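PDB 6S9V: sucrose 6(F)-phosphate phosphorylase from Thermoanaerobacterium thermosaccharolyticum DSM 571, which belongs to the alpha-amylase family of carbohydrate-active enzymes and is built round a closed parallel beta/alpha (TIM) barrel. Local coordinates for residues Lys206-Asp211 with Tyr245-Leu250; Phe234-Lys239 with Arg266-Tyr271; Asp332-Arg337 with Tyr365-Cys370; Cys370-Tyr375 with Lys431-Arg436. One frame throughout, in Å; residues are numbered along the deposited sequence.

Contact 1. Residues Lys206-Asp211 with Tyr245-Leu250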
# COMPACT_ATOMS: atom_id res chain seq x y z
N LYS A 206 9.56 -11.95 -4.58
CA LYS A 206 10.13 -11.22 -5.70
C LYS A 206 9.99 -9.71 -5.60
O LYS A 206 10.77 -8.99 -6.24
CB LYS A 206 9.42 -11.64 -7.00
CG LYS A 206 9.78 -12.99 -7.57
CD LYS A 206 9.27 -13.08 -9.01
CE LYS A 206 9.38 -14.48 -9.58
NZ LYS A 206 10.75 -15.04 -9.46
N ILE A 207 9.04 -9.21 -4.82
CA ILE A 207 8.82 -7.78 -4.66
C ILE A 207 8.71 -7.47 -3.18
O ILE A 207 8.05 -8.20 -2.43
CB ILE A 207 7.55 -7.32 -5.41
CG1 ILE A 207 7.57 -7.84 -6.85
CG2 ILE A 207 7.44 -5.81 -5.38
CD1 ILE A 207 6.28 -7.57 -7.61
N VAL A 208 9.34 -6.39 -2.75
CA VAL A 208 9.34 -6.02 -1.34
C VAL A 208 8.86 -4.59 -1.22
O VAL A 208 9.44 -3.67 -1.83
CB VAL A 208 10.72 -6.19 -0.68
CG1 VAL A 208 10.75 -5.53 0.69
CG2 VAL A 208 11.05 -7.67 -0.55
N ARG A 209 7.82 -4.39 -0.42
CA ARG A 209 7.28 -3.07 -0.13
C ARG A 209 8.05 -2.48 1.04
O ARG A 209 8.15 -3.10 2.10
CB ARG A 209 5.79 -3.19 0.21
CG ARG A 209 5.08 -1.92 0.68
CD ARG A 209 3.63 -2.28 1.03
NE ARG A 209 2.78 -1.14 1.38
CZ ARG A 209 2.76 -0.54 2.57
NH1 ARG A 209 3.57 -0.96 3.54
NH2 ARG A 209 1.94 0.47 2.78
N LEU A 210 8.58 -1.28 0.85
CA LEU A 210 9.30 -0.57 1.91
C LEU A 210 8.30 0.27 2.69
O LEU A 210 7.96 1.39 2.30
CB LEU A 210 10.41 0.29 1.33
CG LEU A 210 11.52 -0.45 0.58
CD1 LEU A 210 12.68 0.48 0.33
CD2 LEU A 210 12.00 -1.69 1.32
N ASP A 211 7.85 -0.26 3.83
CA ASP A 211 6.86 0.42 4.65
C ASP A 211 7.45 1.67 5.29
O ASP A 211 8.55 1.63 5.84
CB ASP A 211 6.36 -0.54 5.73
CG ASP A 211 5.42 0.14 6.71
OD1 ASP A 211 4.31 0.53 6.30
OD2 ASP A 211 5.79 0.26 7.90
N TYR A 245 19.56 -10.10 -4.57
CA TYR A 245 18.76 -11.26 -4.23
C TYR A 245 17.56 -11.44 -5.15
O TYR A 245 16.64 -12.20 -4.82
CB TYR A 245 18.27 -11.18 -2.78
CG TYR A 245 19.38 -11.21 -1.75
CD1 TYR A 245 19.94 -12.40 -1.34
CD2 TYR A 245 19.84 -10.04 -1.17
CE1 TYR A 245 20.96 -12.43 -0.40
CE2 TYR A 245 20.85 -10.05 -0.23
CZ TYR A 245 21.40 -11.25 0.15
OH TYR A 245 22.41 -11.27 1.09
N GLY A 246 17.53 -10.75 -6.29
CA GLY A 246 16.43 -10.89 -7.23
C GLY A 246 15.15 -10.19 -6.84
O GLY A 246 14.07 -10.59 -7.29
N ILE A 247 15.23 -9.15 -6.01
CA ILE A 247 14.05 -8.49 -5.47
C ILE A 247 13.94 -7.08 -6.03
O ILE A 247 14.93 -6.34 -6.06
CB ILE A 247 14.09 -8.47 -3.93
CG1 ILE A 247 14.04 -9.90 -3.39
CG2 ILE A 247 12.93 -7.66 -3.37
CD1 ILE A 247 14.21 -10.01 -1.88
N GLU A 248 12.74 -6.70 -6.45
CA GLU A 248 12.42 -5.32 -6.81
C GLU A 248 11.76 -4.64 -5.61
O GLU A 248 11.01 -5.28 -4.87
CB GLU A 248 11.48 -5.25 -8.01
CG GLU A 248 12.03 -5.84 -9.31
CD GLU A 248 12.77 -4.82 -10.17
OE1 GLU A 248 12.89 -3.64 -9.77
OE2 GLU A 248 13.24 -5.21 -11.27
N LEU A 249 12.05 -3.36 -5.41
CA LEU A 249 11.51 -2.60 -4.29
C LEU A 249 10.32 -1.76 -4.74
O LEU A 249 10.34 -1.15 -5.81
CB LEU A 249 12.57 -1.68 -3.67
CG LEU A 249 13.81 -2.35 -3.08
CD1 LEU A 249 14.73 -1.32 -2.44
CD2 LEU A 249 13.44 -3.43 -2.07
N LEU A 250 9.27 -1.75 -3.91
CA LEU A 250 8.09 -0.91 -4.10
C LEU A 250 8.03 0.04 -2.91
O LEU A 250 7.86 -0.41 -1.77
CB LEU A 250 6.83 -1.77 -4.21
CG LEU A 250 5.47 -1.09 -4.25
CD1 LEU A 250 5.38 -0.01 -5.30
CD2 LEU A 250 4.40 -2.17 -4.47
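The guanidinium of Arg209, whose CB and CG rest against the carbonyl oxygen of Leu250, receives Asp211 at its edge: NH1 makes a salt bridge of 3.2 Å to OD1 of Asp211, which lies in the guanidinium plane and is met on its anti side, somewhat out of the carboxylate plane. NH1 also forms a salt bridge with Asp96, and NE one with a bound sulfate. The motif is the beta-alpha-beta crossover of a TIM barrel, its parallel strands 207-210 and 248-251 side by side with helix 230-244 between them in the chain. Their peptides alternate as donors and acceptors, from Glu248 N to Lys206 O (3.0 Å) to Leu210 N on Leu250 O (2.9 Å). Ile207, Arg209, Glu248 and Leu250 point to one face of the sheet; the extended arginine (chi1 174°) carries its charge away from Leu250. Val208 and Leu249 point to the other, where helices 187-202 and 230-244 cover them. Beta-branched valine and leucine suit this second face, both apolar and compact under the helices. Leu210 reaches back to Leu249, CD1 to CD1 at 3.9 Å. Tighter still, CG2 of Val208 presses on CG2 of Ile247 at 3.4 Å, closer than usual carbon contact.

Contact 2. Residues Phe234-Lys239 with Arg266-Tyr271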
# COMPACT_ATOMS: atom_id res chain seq x y z
N PHE A 234 20.07 6.05 1.24
CA PHE A 234 19.50 4.80 1.73
C PHE A 234 18.75 4.06 0.62
O PHE A 234 18.89 2.85 0.47
CB PHE A 234 18.55 5.07 2.90
CG PHE A 234 17.83 3.85 3.38
CD1 PHE A 234 18.47 2.92 4.18
CD2 PHE A 234 16.51 3.61 3.02
CE1 PHE A 234 17.82 1.78 4.61
CE2 PHE A 234 15.85 2.48 3.45
CZ PHE A 234 16.51 1.57 4.26
N LEU A 235 17.91 4.78 -0.14
CA LEU A 235 17.16 4.13 -1.21
C LEU A 235 18.10 3.49 -2.22
O LEU A 235 17.88 2.35 -2.64
CB LEU A 235 16.24 5.14 -1.89
CG LEU A 235 15.07 5.65 -1.06
CD1 LEU A 235 14.35 6.78 -1.79
CD2 LEU A 235 14.10 4.51 -0.75
N ASP A 236 19.15 4.21 -2.62
CA ASP A 236 20.08 3.65 -3.59
C ASP A 236 20.76 2.41 -3.03
O ASP A 236 20.89 1.39 -3.73
CB ASP A 236 21.14 4.69 -3.99
CG ASP A 236 20.56 5.85 -4.78
OD1 ASP A 236 19.43 5.72 -5.30
OD2 ASP A 236 21.24 6.89 -4.89
N TRP A 237 21.20 2.47 -1.77
CA TRP A 237 21.80 1.31 -1.13
C TRP A 237 20.84 0.14 -1.12
O TRP A 237 21.19 -0.98 -1.50
CB TRP A 237 22.24 1.65 0.30
CG TRP A 237 22.66 0.43 1.05
CD1 TRP A 237 23.88 -0.17 1.04
CD2 TRP A 237 21.84 -0.36 1.93
NE1 TRP A 237 23.88 -1.28 1.84
CE2 TRP A 237 22.64 -1.42 2.40
CE3 TRP A 237 20.51 -0.28 2.36
CZ2 TRP A 237 22.15 -2.39 3.28
CZ3 TRP A 237 20.04 -1.23 3.23
CH2 TRP A 237 20.85 -2.27 3.68
N ALA A 238 19.60 0.39 -0.67
CA ALA A 238 18.65 -0.70 -0.51
C ALA A 238 18.27 -1.31 -1.86
O ALA A 238 18.10 -2.53 -1.96
CB ALA A 238 17.40 -0.19 0.22
N LYS A 239 18.13 -0.48 -2.90
CA LYS A 239 17.75 -0.99 -4.21
C LYS A 239 18.81 -1.95 -4.75
O LYS A 239 18.48 -3.02 -5.27
CB LYS A 239 17.52 0.17 -5.17
CG LYS A 239 17.05 -0.27 -6.55
CD LYS A 239 16.64 0.92 -7.40
CE LYS A 239 15.97 0.46 -8.69
NZ LYS A 239 16.17 1.42 -9.80
N ARG A 266 13.58 8.79 -11.01
CA ARG A 266 14.87 8.23 -10.65
C ARG A 266 14.89 6.71 -10.68
O ARG A 266 15.91 6.11 -10.32
CB ARG A 266 15.28 8.74 -9.27
CG ARG A 266 15.64 10.22 -9.30
CD ARG A 266 16.16 10.73 -7.98
NE ARG A 266 16.68 12.08 -8.12
CZ ARG A 266 17.44 12.70 -7.21
NH1 ARG A 266 17.76 12.07 -6.09
NH2 ARG A 266 17.88 13.92 -7.44
N GLY A 267 13.82 6.07 -11.16
CA GLY A 267 13.82 4.64 -11.37
C GLY A 267 13.29 3.79 -10.24
O GLY A 267 13.58 2.59 -10.21
N PHE A 268 12.55 4.37 -9.30
CA PHE A 268 11.93 3.63 -8.20
C PHE A 268 10.46 3.36 -8.49
O PHE A 268 9.74 4.24 -8.98
CB PHE A 268 12.06 4.40 -6.88
CG PHE A 268 13.48 4.55 -6.40
CD1 PHE A 268 14.11 3.54 -5.68
CD2 PHE A 268 14.19 5.71 -6.68
CE1 PHE A 268 15.41 3.69 -5.25
CE2 PHE A 268 15.50 5.85 -6.25
CZ PHE A 268 16.11 4.84 -5.54
N LEU A 269 10.02 2.15 -8.17
CA LEU A 269 8.60 1.82 -8.23
C LEU A 269 7.85 2.49 -7.08
O LEU A 269 8.32 2.51 -5.94
CB LEU A 269 8.39 0.31 -8.17
CG LEU A 269 8.94 -0.50 -9.34
CD1 LEU A 269 9.01 -1.98 -9.03
CD2 LEU A 269 8.06 -0.27 -10.56
N ILE A 270 6.67 3.03 -7.39
CA ILE A 270 5.84 3.72 -6.42
C ILE A 270 4.40 3.22 -6.52
O ILE A 270 4.01 2.55 -7.48
CB ILE A 270 5.86 5.26 -6.61
CG1 ILE A 270 5.30 5.63 -7.99
CG2 ILE A 270 7.27 5.80 -6.42
CD1 ILE A 270 5.03 7.11 -8.17
N TYR A 271 3.61 3.60 -5.51
CA TYR A 271 2.18 3.39 -5.53
C TYR A 271 1.48 4.60 -6.13
O TYR A 271 1.86 5.74 -5.87
CB TYR A 271 1.63 3.17 -4.13
CG TYR A 271 1.88 1.81 -3.54
CD1 TYR A 271 1.13 0.72 -3.95
CD2 TYR A 271 2.84 1.63 -2.56
CE1 TYR A 271 1.35 -0.53 -3.40
CE2 TYR A 271 3.07 0.39 -2.00
CZ TYR A 271 2.31 -0.69 -2.43
OH TYR A 271 2.53 -1.93 -1.88
O HOH W 1 16.79 3.86 -9.14
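Lys239 points its CG opposite the backbone N (chi1 -177°) and keeps every later bond extended, which carries it from helix 230-244 past the ring of Phe268 to the backbone beyond; Phe268, its own CG beside the backbone N (chi1 -65°), holds that ring against the helix. The lysine's methylenes do the packing, CD lying 3.7 Å from CE1 of Phe268, while NZ continues to Gly267 O at 2.9 Å. NZ approaches that oxygen from well above the plane of its carbonyl. A water accepts from Lys239 NZ and donates to Arg266 O at 2.7 Å, and the same water lies over one face of the Phe268 ring, toward its rim. Gly267 is the C-prime residue of the Schellman motif that closes helix 257-265; its positive phi of 93° suits glycine, and the turn leads into the short barrel strand at about 269-271. Phe268 thus plugs the angle between two outer helices of the TIM barrel, also touching Leu263 of helix 257-265 and Leu251 of the strand between them. Flat and wholly apolar, its ring takes CB of Leu235 3.7 Å from CZ. The carboxylate of Asp236 comes to the ring edge, nearly coplanar with it. Its OD1 is 3.4 Å from CZ of Phe268, where the slightly positive rim hydrogens can face the oxygen.

Contact 3. Residues Asp332-Arg337 with Tyr365-Cys370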
# COMPACT_ATOMS: atom_id res chain seq x y z
N ASP A 332 -16.78 14.59 2.58
CA ASP A 332 -18.07 14.65 3.25
C ASP A 332 -19.04 13.62 2.69
O ASP A 332 -19.83 13.03 3.44
CB ASP A 332 -18.65 16.06 3.12
CG ASP A 332 -17.96 17.07 4.02
OD1 ASP A 332 -17.20 16.66 4.93
OD2 ASP A 332 -18.16 18.28 3.81
N ILE A 333 -19.03 13.40 1.37
CA ILE A 333 -19.89 12.38 0.78
C ILE A 333 -19.49 11.00 1.26
O ILE A 333 -20.35 10.17 1.58
CB ILE A 333 -19.88 12.48 -0.76
CG1 ILE A 333 -20.62 13.75 -1.20
CG2 ILE A 333 -20.49 11.21 -1.39
CD1 ILE A 333 -20.48 14.06 -2.68
N CYS A 334 -18.19 10.72 1.33
CA CYS A 334 -17.75 9.42 1.85
C CYS A 334 -18.16 9.25 3.31
O CYS A 334 -18.59 8.16 3.72
CB CYS A 334 -16.24 9.27 1.70
SG CYS A 334 -15.70 9.00 -0.01
N VAL A 335 -18.04 10.30 4.11
CA VAL A 335 -18.42 10.21 5.51
C VAL A 335 -19.93 10.01 5.66
O VAL A 335 -20.38 9.29 6.55
CB VAL A 335 -17.92 11.44 6.28
CG1 VAL A 335 -18.48 11.47 7.69
CG2 VAL A 335 -16.38 11.41 6.33
N GLN A 336 -20.74 10.65 4.81
CA GLN A 336 -22.17 10.35 4.81
C GLN A 336 -22.44 8.90 4.45
O GLN A 336 -23.46 8.34 4.85
CB GLN A 336 -22.94 11.26 3.85
CG GLN A 336 -23.21 12.64 4.38
CD GLN A 336 -23.88 13.51 3.33
OE1 GLN A 336 -24.00 13.11 2.17
NE2 GLN A 336 -24.42 14.64 3.77
N ARG A 337 -21.53 8.27 3.71
CA ARG A 337 -21.66 6.88 3.31
C ARG A 337 -20.97 5.94 4.28
O ARG A 337 -20.72 4.78 3.93
CB ARG A 337 -21.12 6.68 1.89
CG ARG A 337 -21.98 7.40 0.86
CD ARG A 337 -21.37 7.48 -0.52
NE ARG A 337 -22.23 8.29 -1.38
CZ ARG A 337 -22.04 8.52 -2.67
NH1 ARG A 337 -20.99 7.99 -3.30
NH2 ARG A 337 -22.89 9.28 -3.34
N TYR A 365 -16.34 0.11 -2.20
CA TYR A 365 -17.71 -0.13 -2.60
C TYR A 365 -18.68 0.73 -1.82
O TYR A 365 -19.59 1.34 -2.40
CB TYR A 365 -18.00 -1.62 -2.43
CG TYR A 365 -19.37 -2.10 -2.86
CD1 TYR A 365 -19.77 -2.05 -4.19
CD2 TYR A 365 -20.24 -2.65 -1.93
CE1 TYR A 365 -21.02 -2.53 -4.57
CE2 TYR A 365 -21.48 -3.12 -2.30
CZ TYR A 365 -21.87 -3.05 -3.62
OH TYR A 365 -23.12 -3.53 -3.97
N SER A 366 -18.49 0.84 -0.50
CA SER A 366 -19.34 1.72 0.31
C SER A 366 -19.15 3.18 -0.09
O SER A 366 -20.10 3.98 -0.07
CB SER A 366 -19.03 1.55 1.80
OG SER A 366 -19.54 0.33 2.31
N ALA A 367 -17.92 3.56 -0.45
CA ALA A 367 -17.65 4.94 -0.85
C ALA A 367 -18.42 5.32 -2.10
O ALA A 367 -18.78 6.49 -2.28
CB ALA A 367 -16.15 5.13 -1.08
N LEU A 368 -18.70 4.36 -2.98
CA LEU A 368 -19.51 4.57 -4.17
C LEU A 368 -20.99 4.31 -3.93
O LEU A 368 -21.74 4.09 -4.89
CB LEU A 368 -18.99 3.70 -5.32
CG LEU A 368 -17.61 4.14 -5.80
CD1 LEU A 368 -17.03 3.12 -6.79
CD2 LEU A 368 -17.67 5.52 -6.42
N ASN A 369 -21.42 4.32 -2.67
CA ASN A 369 -22.83 4.13 -2.32
C ASN A 369 -23.33 2.75 -2.74
O ASN A 369 -24.52 2.56 -3.02
CB ASN A 369 -23.68 5.23 -2.96
CG ASN A 369 -24.64 5.87 -1.98
OD1 ASN A 369 -24.80 5.40 -0.85
ND2 ASN A 369 -25.29 6.93 -2.41
N CYS A 370 -22.42 1.78 -2.78
CA CYS A 370 -22.73 0.39 -3.13
C CYS A 370 -23.36 0.29 -4.52
O CYS A 370 -24.09 -0.65 -4.83
CB CYS A 370 -23.64 -0.26 -2.09
SG CYS A 370 -22.96 -0.20 -0.41
O HOH W 2 -22.36 3.29 1.44
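Arg337 and Asn369 stack flat against each other, the guanidinium and amide planes only 18° apart although the two side chains cross at about a right angle. Over one face of the guanidinium lies Asn369, with CG 3.5 Å from NE of Arg337; against the opposite face sits CG2 of Ile333, one helical turn back, 3.3 Å above the plane. Held between them, the group directs NH1 in its own plane to Ala367 O, 2.9 Å away. This bond is fairly straight, at 163°. With CG beside its backbone N (chi1 -67°) and the chain extended to NE, the arginine runs beside the last turn of helix 364-367, its CB in plain contact with Ser366 O at 3.5 Å; that oxygen accepts a hydrogen bond from a water. A cation suits this place because carbonyls at a helix C-terminus probably carry partial negative charge. Asn369 has positive phi, which asparagine tolerates well, and is the C-prime residue of the Schellman motif ending helix 364-367. Farther in, SG of Cys334 meets CB of Ala367 at 4.0 Å, small residues that let the chains come close. The contact thus joins the ends of helices 324-336 and 364-367; Leu280 of helix 275-285 touches Cys334, Ala367 and Leu368, and Leu368 leans on helix 372-384.

Contact 4. Residues Cys370-Tyr375 with Lys431-Arg436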
# COMPACT_ATOMS: atom_id res chain seq x y z
N CYS A 370 -22.42 1.78 -2.78
CA CYS A 370 -22.73 0.39 -3.13
C CYS A 370 -23.36 0.29 -4.52
O CYS A 370 -24.09 -0.65 -4.83
CB CYS A 370 -23.64 -0.26 -2.09
SG CYS A 370 -22.96 -0.20 -0.41
N ASP A 371 -23.02 1.25 -5.38
CA ASP A 371 -23.49 1.31 -6.77
C ASP A 371 -22.65 0.33 -7.58
O ASP A 371 -21.52 0.64 -7.97
CB ASP A 371 -23.33 2.74 -7.28
CG ASP A 371 -23.88 2.95 -8.68
OD1 ASP A 371 -23.98 2.00 -9.47
OD2 ASP A 371 -24.13 4.13 -9.01
N ASP A 372 -23.21 -0.86 -7.85
CA ASP A 372 -22.47 -1.90 -8.55
C ASP A 372 -21.89 -1.39 -9.86
O ASP A 372 -20.73 -1.66 -10.19
CB ASP A 372 -23.38 -3.09 -8.86
CG ASP A 372 -23.76 -3.90 -7.64
OD1 ASP A 372 -23.36 -3.55 -6.52
OD2 ASP A 372 -24.51 -4.89 -7.81
N ASP A 373 -22.72 -0.70 -10.64
CA ASP A 373 -22.29 -0.25 -11.96
C ASP A 373 -21.16 0.76 -11.85
O ASP A 373 -20.17 0.68 -12.59
CB ASP A 373 -23.49 0.34 -12.71
CG ASP A 373 -24.53 -0.73 -13.07
OD1 ASP A 373 -24.16 -1.91 -13.23
OD2 ASP A 373 -25.74 -0.41 -13.14
N ALA A 374 -21.27 1.71 -10.93
CA ALA A 374 -20.20 2.68 -10.72
C ALA A 374 -18.93 1.98 -10.22
O ALA A 374 -17.81 2.36 -10.60
CB ALA A 374 -20.64 3.75 -9.74
N TYR A 375 -19.10 0.96 -9.38
CA TYR A 375 -17.94 0.25 -8.85
C TYR A 375 -17.23 -0.53 -9.94
O TYR A 375 -15.99 -0.52 -10.02
CB TYR A 375 -18.38 -0.69 -7.72
CG TYR A 375 -17.24 -1.47 -7.14
CD1 TYR A 375 -16.10 -0.83 -6.68
CD2 TYR A 375 -17.30 -2.86 -7.05
CE1 TYR A 375 -15.05 -1.54 -6.15
CE2 TYR A 375 -16.25 -3.57 -6.50
CZ TYR A 375 -15.12 -2.91 -6.06
OH TYR A 375 -14.06 -3.61 -5.54
N LYS A 431 -22.20 -13.29 -5.35
CA LYS A 431 -22.89 -12.04 -5.61
C LYS A 431 -22.65 -11.59 -7.05
O LYS A 431 -21.54 -11.73 -7.58
CB LYS A 431 -22.43 -10.95 -4.65
CG LYS A 431 -22.78 -11.21 -3.20
CD LYS A 431 -22.78 -9.91 -2.41
CE LYS A 431 -21.37 -9.40 -2.15
NZ LYS A 431 -21.38 -8.14 -1.34
N ASN A 432 -23.69 -11.04 -7.68
CA ASN A 432 -23.57 -10.63 -9.07
C ASN A 432 -22.42 -9.65 -9.28
O ASN A 432 -21.66 -9.78 -10.25
CB ASN A 432 -24.87 -10.01 -9.57
CG ASN A 432 -24.81 -9.62 -11.03
OD1 ASN A 432 -24.67 -8.45 -11.37
ND2 ASN A 432 -24.90 -10.61 -11.91
N VAL A 433 -22.26 -8.68 -8.37
CA VAL A 433 -21.22 -7.68 -8.54
C VAL A 433 -19.83 -8.32 -8.48
O VAL A 433 -18.91 -7.90 -9.19
CB VAL A 433 -21.36 -6.54 -7.50
CG1 VAL A 433 -21.18 -7.08 -6.08
CG2 VAL A 433 -20.35 -5.43 -7.79
N VAL A 434 -19.67 -9.35 -7.65
CA VAL A 434 -18.37 -10.02 -7.55
C VAL A 434 -18.11 -10.86 -8.80
O VAL A 434 -16.99 -10.86 -9.33
CB VAL A 434 -18.32 -10.89 -6.28
CG1 VAL A 434 -17.03 -11.70 -6.22
CG2 VAL A 434 -18.45 -10.01 -5.04
N GLN A 435 -19.12 -11.56 -9.30
CA GLN A 435 -18.93 -12.32 -10.53
C GLN A 435 -18.60 -11.39 -11.70
O GLN A 435 -17.77 -11.73 -12.55
CB GLN A 435 -20.17 -13.16 -10.83
CG GLN A 435 -20.33 -14.42 -9.94
CD GLN A 435 -19.17 -15.42 -10.06
OE1 GLN A 435 -18.70 -15.74 -11.16
NE2 GLN A 435 -18.72 -15.94 -8.91
N ARG A 436 -19.23 -10.21 -11.75
CA ARG A 436 -18.88 -9.24 -12.79
C ARG A 436 -17.43 -8.78 -12.65
O ARG A 436 -16.72 -8.63 -13.65
CB ARG A 436 -19.81 -8.04 -12.74
CG ARG A 436 -21.23 -8.33 -13.15
CD ARG A 436 -22.11 -7.13 -12.85
NE ARG A 436 -21.77 -5.98 -13.69
CZ ARG A 436 -22.23 -4.75 -13.49
NH1 ARG A 436 -23.06 -4.49 -12.48
NH2 ARG A 436 -21.88 -3.77 -14.31
O HOH W 3 -24.13 -6.10 -10.28
O HOH W 4 -24.58 -7.56 -6.66
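Arg436 grips a single oxygen of Asp373 end-on with two nitrogens: NH1 lies 2.9 Å and NH2 3.1 Å from OD1 of Asp373. The two arrive from opposite faces of the carboxylate plane, which stands 64° from the guanidinium. A bend at chi3 of 67° turns the arginine tip across to helix 372-384, and the aspartate, although its CB bond points away, swings its carboxylate back to meet it. NH2 has a second anionic partner in the terminal carboxylate of Val502.

Beside this salt bridge Val433 packs on Asp372, with CB of Val433 3.6 Å from OD2 of Asp372. With CG1 in the crowded position between N and carbonyl carbon (chi1 63°), CG2 is left anti to N and reaches the edge of the Tyr375 ring, 4.1 Å from CD2. A compact beta-branched side chain suits the close approach of the two helices here. The contact is the packing of two helix N-termini, 372-384 and 432-446. The first is capped by Asp371, whose OD1 takes the N-H of Ala374 at 3.1 Å from above the carboxylate plane.

Asp372 uses OD1 for Tyr365 OH and OD2 for two waters. One water bridges it to Val433 N; the other, in the guanidinium plane, also joins Asn432 OD1 and Arg436 NH1. Three successive aspartates at a helix start are consistent with stabilisation by its dipole, and Arg436 would offset part of their charge. The salt bridge and the two waters thus give the partly buried interface a largely polar character, with Val433 and the Tyr375 ring edge as its apolar part.

In the fold
Contacts 1 and 2 are neighbours, their centres 10 Å apart, and share the barrel run from strand 207-210 through helix 230-244 and strand 248-251 to strand 269-271. They touch on both sides of the sheet: Tyr271 OH packs 3.1 Å from CD of Arg209 on one, Leu249 CD1 3.5 Å from CA of Lys239 on the other. That arginine's side chain lies about 3 Å from a bound sulfate and about 5 Å from a BTB molecule, both probably from the crystallisation liquor, though they may mark a pocket. Contacts 3 and 4, centres 15 Å apart, share Cys370, and Leu368 CD1 packs 3.7 Å from CA of Tyr375. This second pair lies across the chain's centre, its contact centres 33 to 37 Å from those of the first.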